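Local coordinates for phosphoenolpyruvate--glycerone phosphotransferase (Enterococcus faecalis, PDB 3B48), which probably serves as the phosphoryl-donor subunit of the dihydroxyacetone kinase complex, relaying phosphate from phosphoenolpyruvate through histidine residues towards dihydroxyacetone, at residues H96-S109 and L119-K132. Residues are numbered along the deposited sequence; the frame is centred on the assembly and turned at random.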
loop_
_atom_site.group_PDB
_atom_site.type_symbol
_atom_site.label_atom_id
_atom_site.label_comp_id
_atom_site.label_asym_id
_atom_site.label_seq_id
_atom_site.Cartn_x
_atom_site.Cartn_y
_atom_site.Cartn_z
ATOM N N HIS B 96 -1.323 18.850 0.724
ATOM C CA HIS B 96 -1.997 18.078 1.782
ATOM C C HIS B 96 -1.330 16.729 2.015
ATOM O O HIS B 96 -1.436 15.811 1.175
ATOM C CB HIS B 96 -3.500 17.851 1.491
ATOM C CG HIS B 96 -4.208 19.022 0.856
ATOM N ND1 HIS B 96 -4.839 20.002 1.586
ATOM C CD2 HIS B 96 -4.415 19.334 -0.447
ATOM C CE1 HIS B 96 -5.390 20.880 0.764
ATOM N NE2 HIS B 96 -5.142 20.499 -0.478
ATOM N N LEU B 97 -0.670 16.608 3.163
ATOM C CA LEU B 97 -0.098 15.360 3.631
ATOM C C LEU B 97 -1.228 14.501 4.164
ATOM O O LEU B 97 -1.862 14.840 5.178
ATOM C CB LEU B 97 0.895 15.614 4.770
ATOM C CG LEU B 97 2.192 16.337 4.444
ATOM C CD1 LEU B 97 2.888 16.774 5.733
ATOM C CD2 LEU B 97 3.108 15.482 3.572
ATOM N N VAL B 98 -1.487 13.380 3.503
ATOM C CA VAL B 98 -2.670 12.625 3.863
ATOM C C VAL B 98 -2.261 11.524 4.800
ATOM O O VAL B 98 -1.527 10.610 4.424
ATOM C CB VAL B 98 -3.449 12.055 2.647
ATOM C CG1 VAL B 98 -4.894 11.690 3.056
ATOM C CG2 VAL B 98 -3.469 13.038 1.496
ATOM N N ASP B 99 -2.716 11.630 6.046
ATOM C CA ASP B 99 -2.403 10.614 7.041
ATOM C C ASP B 99 -3.237 9.372 6.772
ATOM O O ASP B 99 -4.276 9.145 7.391
ATOM C CB ASP B 99 -2.633 11.139 8.447
ATOM C CG ASP B 99 -1.781 10.423 9.462
ATOM O OD1 ASP B 99 -1.505 9.225 9.256
ATOM O OD2 ASP B 99 -1.375 11.048 10.456
ATOM N N ALA B 100 -2.749 8.558 5.838
ATOM C CA ALA B 100 -3.496 7.413 5.312
ATOM C C ALA B 100 -2.526 6.410 4.703
ATOM O O ALA B 100 -1.455 6.808 4.239
ATOM C CB ALA B 100 -4.521 7.884 4.246
ATOM N N PRO B 101 -2.903 5.112 4.675
ATOM C CA PRO B 101 -1.978 4.177 4.058
ATOM C C PRO B 101 -1.881 4.443 2.573
ATOM O O PRO B 101 -2.830 4.961 1.973
ATOM C CB PRO B 101 -2.580 2.800 4.343
ATOM C CG PRO B 101 -3.988 3.023 4.701
ATOM C CD PRO B 101 -4.137 4.454 5.148
ATOM N N LEU B 102 -0.717 4.102 2.011
ATOM C CA LEU B 102 -0.359 4.425 0.662
ATOM C C LEU B 102 -1.345 3.902 -0.425
ATOM O O LEU B 102 -1.917 4.716 -1.181
ATOM C CB LEU B 102 1.092 3.977 0.379
ATOM C CG LEU B 102 1.617 4.242 -1.033
ATOM C CD1 LEU B 102 1.663 5.759 -1.424
ATOM C CD2 LEU B 102 2.949 3.593 -1.267
ATOM N N VAL B 103 -1.501 2.576 -0.536
ATOM C CA VAL B 103 -2.372 1.994 -1.571
ATOM C C VAL B 103 -3.851 2.359 -1.328
ATOM O O VAL B 103 -4.514 2.983 -2.183
ATOM C CB VAL B 103 -2.218 0.432 -1.683
ATOM C CG1 VAL B 103 -3.186 -0.127 -2.771
ATOM C CG2 VAL B 103 -0.771 0.040 -2.002
ATOM N N GLU B 104 -4.335 1.977 -0.151
ATOM C CA GLU B 104 -5.723 2.141 0.206
ATOM C C GLU B 104 -6.165 3.587 0.353
ATOM O O GLU B 104 -7.241 3.930 -0.094
ATOM C CB GLU B 104 -6.077 1.316 1.445
ATOM C CG GLU B 104 -5.791 -0.202 1.292
ATOM C CD GLU B 104 -4.375 -0.603 1.766
ATOM O OE1 GLU B 104 -3.459 0.254 1.859
ATOM O OE2 GLU B 104 -4.183 -1.785 2.062
ATOM N N GLY B 105 -5.353 4.440 0.968
ATOM C CA GLY B 105 -5.648 5.885 1.000
ATOM C C GLY B 105 -5.805 6.490 -0.389
ATOM O O GLY B 105 -6.832 7.108 -0.703
ATOM N N ALA B 106 -4.806 6.270 -1.244
ATOM C CA ALA B 106 -4.826 6.823 -2.615
ATOM C C ALA B 106 -6.069 6.371 -3.415
ATOM O O ALA B 106 -6.723 7.178 -4.105
ATOM C CB ALA B 106 -3.535 6.437 -3.340
ATOM N N PHE B 107 -6.395 5.081 -3.313
ATOM C CA PHE B 107 -7.504 4.525 -4.065
ATOM C C PHE B 107 -8.783 5.168 -3.566
ATOM O O PHE B 107 -9.630 5.556 -4.372
ATOM C CB PHE B 107 -7.573 2.975 -3.975
ATOM C CG PHE B 107 -8.868 2.390 -4.515
ATOM C CD1 PHE B 107 -9.032 2.143 -5.888
ATOM C CD2 PHE B 107 -9.942 2.140 -3.664
ATOM C CE1 PHE B 107 -10.240 1.651 -6.383
ATOM C CE2 PHE B 107 -11.146 1.603 -4.165
ATOM C CZ PHE B 107 -11.279 1.367 -5.529
ATOM N N ALA B 108 -8.925 5.254 -2.237
ATOM C CA ALA B 108 -10.062 5.939 -1.606
ATOM C C ALA B 108 -10.130 7.422 -2.030
ATOM O O ALA B 108 -11.178 7.883 -2.501
ATOM C CB ALA B 108 -9.997 5.815 -0.120
ATOM N N SER B 109 -9.026 8.171 -1.911
ATOM C CA SER B 109 -9.039 9.541 -2.457
ATOM C C SER B 109 -9.490 9.556 -3.917
ATOM O O SER B 109 -10.342 10.322 -4.271
ATOM C CB SER B 109 -7.695 10.258 -2.274
ATOM O OG SER B 109 -7.548 10.624 -0.912
ATOM N N LEU B 119 -13.014 18.553 -1.086
ATOM C CA LEU B 119 -11.708 18.127 -0.597
ATOM C C LEU B 119 -11.698 17.607 0.843
ATOM O O LEU B 119 -10.901 16.758 1.159
ATOM C CB LEU B 119 -10.742 19.287 -0.700
ATOM C CG LEU B 119 -9.276 18.930 -0.563
ATOM C CD1 LEU B 119 -8.875 17.829 -1.548
ATOM C CD2 LEU B 119 -8.478 20.223 -0.761
ATOM N N THR B 120 -12.557 18.140 1.714
ATOM C CA THR B 120 -12.685 17.630 3.088
ATOM C C THR B 120 -13.097 16.146 3.059
ATOM O O THR B 120 -12.532 15.315 3.783
ATOM C CB THR B 120 -13.688 18.487 3.944
ATOM O OG1 THR B 120 -13.387 19.887 3.807
ATOM C CG2 THR B 120 -13.618 18.123 5.419
ATOM N N GLN B 121 -14.056 15.815 2.197
ATOM C CA GLN B 121 -14.541 14.448 2.088
ATOM C C GLN B 121 -13.557 13.520 1.364
ATOM O O GLN B 121 -13.396 12.358 1.734
ATOM C CB GLN B 121 -15.926 14.401 1.427
ATOM C CG GLN B 121 -16.759 13.201 1.860
ATOM C CD GLN B 121 -16.933 13.110 3.387
ATOM O OE1 GLN B 121 -16.988 14.131 4.085
ATOM N NE2 GLN B 121 -17.026 11.877 3.905
ATOM N N ILE B 122 -12.912 14.035 0.328
ATOM C CA ILE B 122 -11.838 13.312 -0.356
ATOM C C ILE B 122 -10.725 12.978 0.635
ATOM O O ILE B 122 -10.190 11.878 0.625
ATOM C CB ILE B 122 -11.363 14.087 -1.612
ATOM C CG1 ILE B 122 -12.461 14.024 -2.699
ATOM C CG2 ILE B 122 -10.001 13.568 -2.141
ATOM C CD1 ILE B 122 -12.370 15.110 -3.770
ATOM N N LEU B 123 -10.419 13.905 1.530
ATOM C CA LEU B 123 -9.381 13.672 2.526
ATOM C C LEU B 123 -9.836 12.731 3.630
ATOM O O LEU B 123 -9.041 11.928 4.128
ATOM C CB LEU B 123 -8.847 14.999 3.110
ATOM C CG LEU B 123 -7.876 15.822 2.231
ATOM C CD1 LEU B 123 -7.624 17.233 2.770
ATOM C CD2 LEU B 123 -6.553 15.093 2.008
ATOM N N ALA B 124 -11.113 12.812 4.008
ATOM C CA ALA B 124 -11.621 11.981 5.085
ATOM C C ALA B 124 -11.675 10.513 4.677
ATOM O O ALA B 124 -11.305 9.636 5.460
ATOM C CB ALA B 124 -12.985 12.482 5.586
ATOM N N GLU B 125 -12.106 10.249 3.445
ATOM C CA GLU B 125 -12.207 8.861 2.961
ATOM C C GLU B 125 -10.866 8.125 3.016
ATOM O O GLU B 125 -10.789 7.035 3.594
ATOM C CB GLU B 125 -12.821 8.785 1.560
ATOM C CG GLU B 125 -14.321 9.039 1.523
ATOM C CD GLU B 125 -15.035 8.435 2.720
ATOM O OE1 GLU B 125 -15.065 7.184 2.814
ATOM O OE2 GLU B 125 -15.558 9.211 3.561
ATOM N N ALA B 126 -9.820 8.733 2.444
ATOM C CA ALA B 126 -8.453 8.187 2.498
ATOM C C ALA B 126 -7.990 7.887 3.933
ATOM O O ALA B 126 -7.620 6.760 4.250
ATOM C CB ALA B 126 -7.493 9.133 1.808
ATOM N N GLN B 127 -8.045 8.901 4.794
ATOM C CA GLN B 127 -7.726 8.789 6.222
ATOM C C GLN B 127 -8.456 7.640 6.941
ATOM O O GLN B 127 -8.056 7.218 8.025
ATOM C CB GLN B 127 -8.001 10.133 6.920
ATOM C CG GLN B 127 -7.056 11.235 6.431
ATOM C CD GLN B 127 -7.380 12.613 6.948
ATOM O OE1 GLN B 127 -8.379 12.819 7.645
ATOM N NE2 GLN B 127 -6.522 13.577 6.619
ATOM N N ASN B 128 -9.511 7.132 6.310
ATOM C CA ASN B 128 -10.320 6.039 6.855
ATOM C C ASN B 128 -10.048 4.642 6.271
ATOM O O ASN B 128 -10.715 3.689 6.680
ATOM C CB ASN B 128 -11.809 6.378 6.689
ATOM C CG ASN B 128 -12.344 7.299 7.799
ATOM O OD1 ASN B 128 -11.659 7.615 8.794
ATOM N ND2 ASN B 128 -13.586 7.733 7.622
ATOM N N ALA B 129 -9.056 4.536 5.372
ATOM C CA ALA B 129 -8.905 3.427 4.360
ATOM C C ALA B 129 -8.303 2.017 4.683
ATOM O O ALA B 129 -8.742 0.993 4.112
ATOM C CB ALA B 129 -8.235 3.975 3.097
ATOM N N GLY B 130 -7.288 1.950 5.530
ATOM C CA GLY B 130 -6.521 0.691 5.681
ATOM C C GLY B 130 -7.166 -0.654 6.073
ATOM O O GLY B 130 -6.555 -1.707 5.886
ATOM N N LYS B 131 -8.380 -0.648 6.624
ATOM C CA LYS B 131 -8.922 -1.894 7.188
ATOM C C LYS B 131 -9.862 -2.638 6.242
ATOM O O LYS B 131 -10.347 -2.101 5.235
ATOM C CB LYS B 131 -9.575 -1.672 8.554
ATOM C CG LYS B 131 -8.819 -0.711 9.440
ATOM C CD LYS B 131 -7.961 -1.422 10.446
ATOM C CE LYS B 131 -7.671 -0.486 11.601
ATOM N NZ LYS B 131 -6.540 -0.976 12.419
ATOM N N LYS B 132 -10.116 -3.887 6.595
ATOM C CA LYS B 132 -10.661 -4.867 5.661
ATOM C C LYS B 132 -11.850 -5.609 6.271
ATOM O O LYS B 132 -12.506 -6.384 5.573
ATOM C CB LYS B 132 -9.572 -5.895 5.279
ATOM C CG LYS B 132 -8.094 -5.371 5.173
ATOM C CD LYS B 132 -7.878 -4.648 3.903
ATOM C CE LYS B 132 -6.722 -3.696 3.979
ATOM N NZ LYS B 132 -7.023 -2.594 3.076
#
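The C-terminal helical hairpin of this EIIA-type domain brings A126 of helix 119-127 against G105 of helix 102-113, with the CA atoms of these two residues 3.9 Å apart. The axes of segments 102-109 and 119-127 run roughly antiparallel, at 150° with a closest approach of 7.5 Å, a spacing made possible by the small residues lining it. A126 CB lies 3.3 Å from G105 O, and A129 CB approaches E104 O just as closely, while A108 CB rests over the backbone of A126. S109 OG, placed beside its own backbone N by chi1 of -74°, gives a weak hydrogen bond to I122 O (3.3 Å).

Ahead of the helix, the chain leaving strand 95-97 extends the contact along helix 119-127. L123 CD2 packs on V98 CG2 (3.7 Å), and V98 CG1 reaches A126 CB and the CG of Q127. At the strand itself the H96 ring meets L119 CD2 obliquely, 3.4 Å from NE2, and that nitrogen is hydrogen-bonded to E66. P101, the N-cap residue, sets its CG against G130 N.

Beyond the hairpin K132 NZ makes a salt bridge with E104 OE2 (3.1 Å), although the placement of the lysine end is uncertain. The same oxygen accepts L102 N of the second subunit, and K132 has a stronger partner in D72 of that subunit, which puts this end of the contact at the dimer interface. The arrangement is a close-packed antiparallel helix pair following the last strand of the chain's four-stranded parallel sheet (order 2-1-3-4), consistent with the mannose-type EIIA fold.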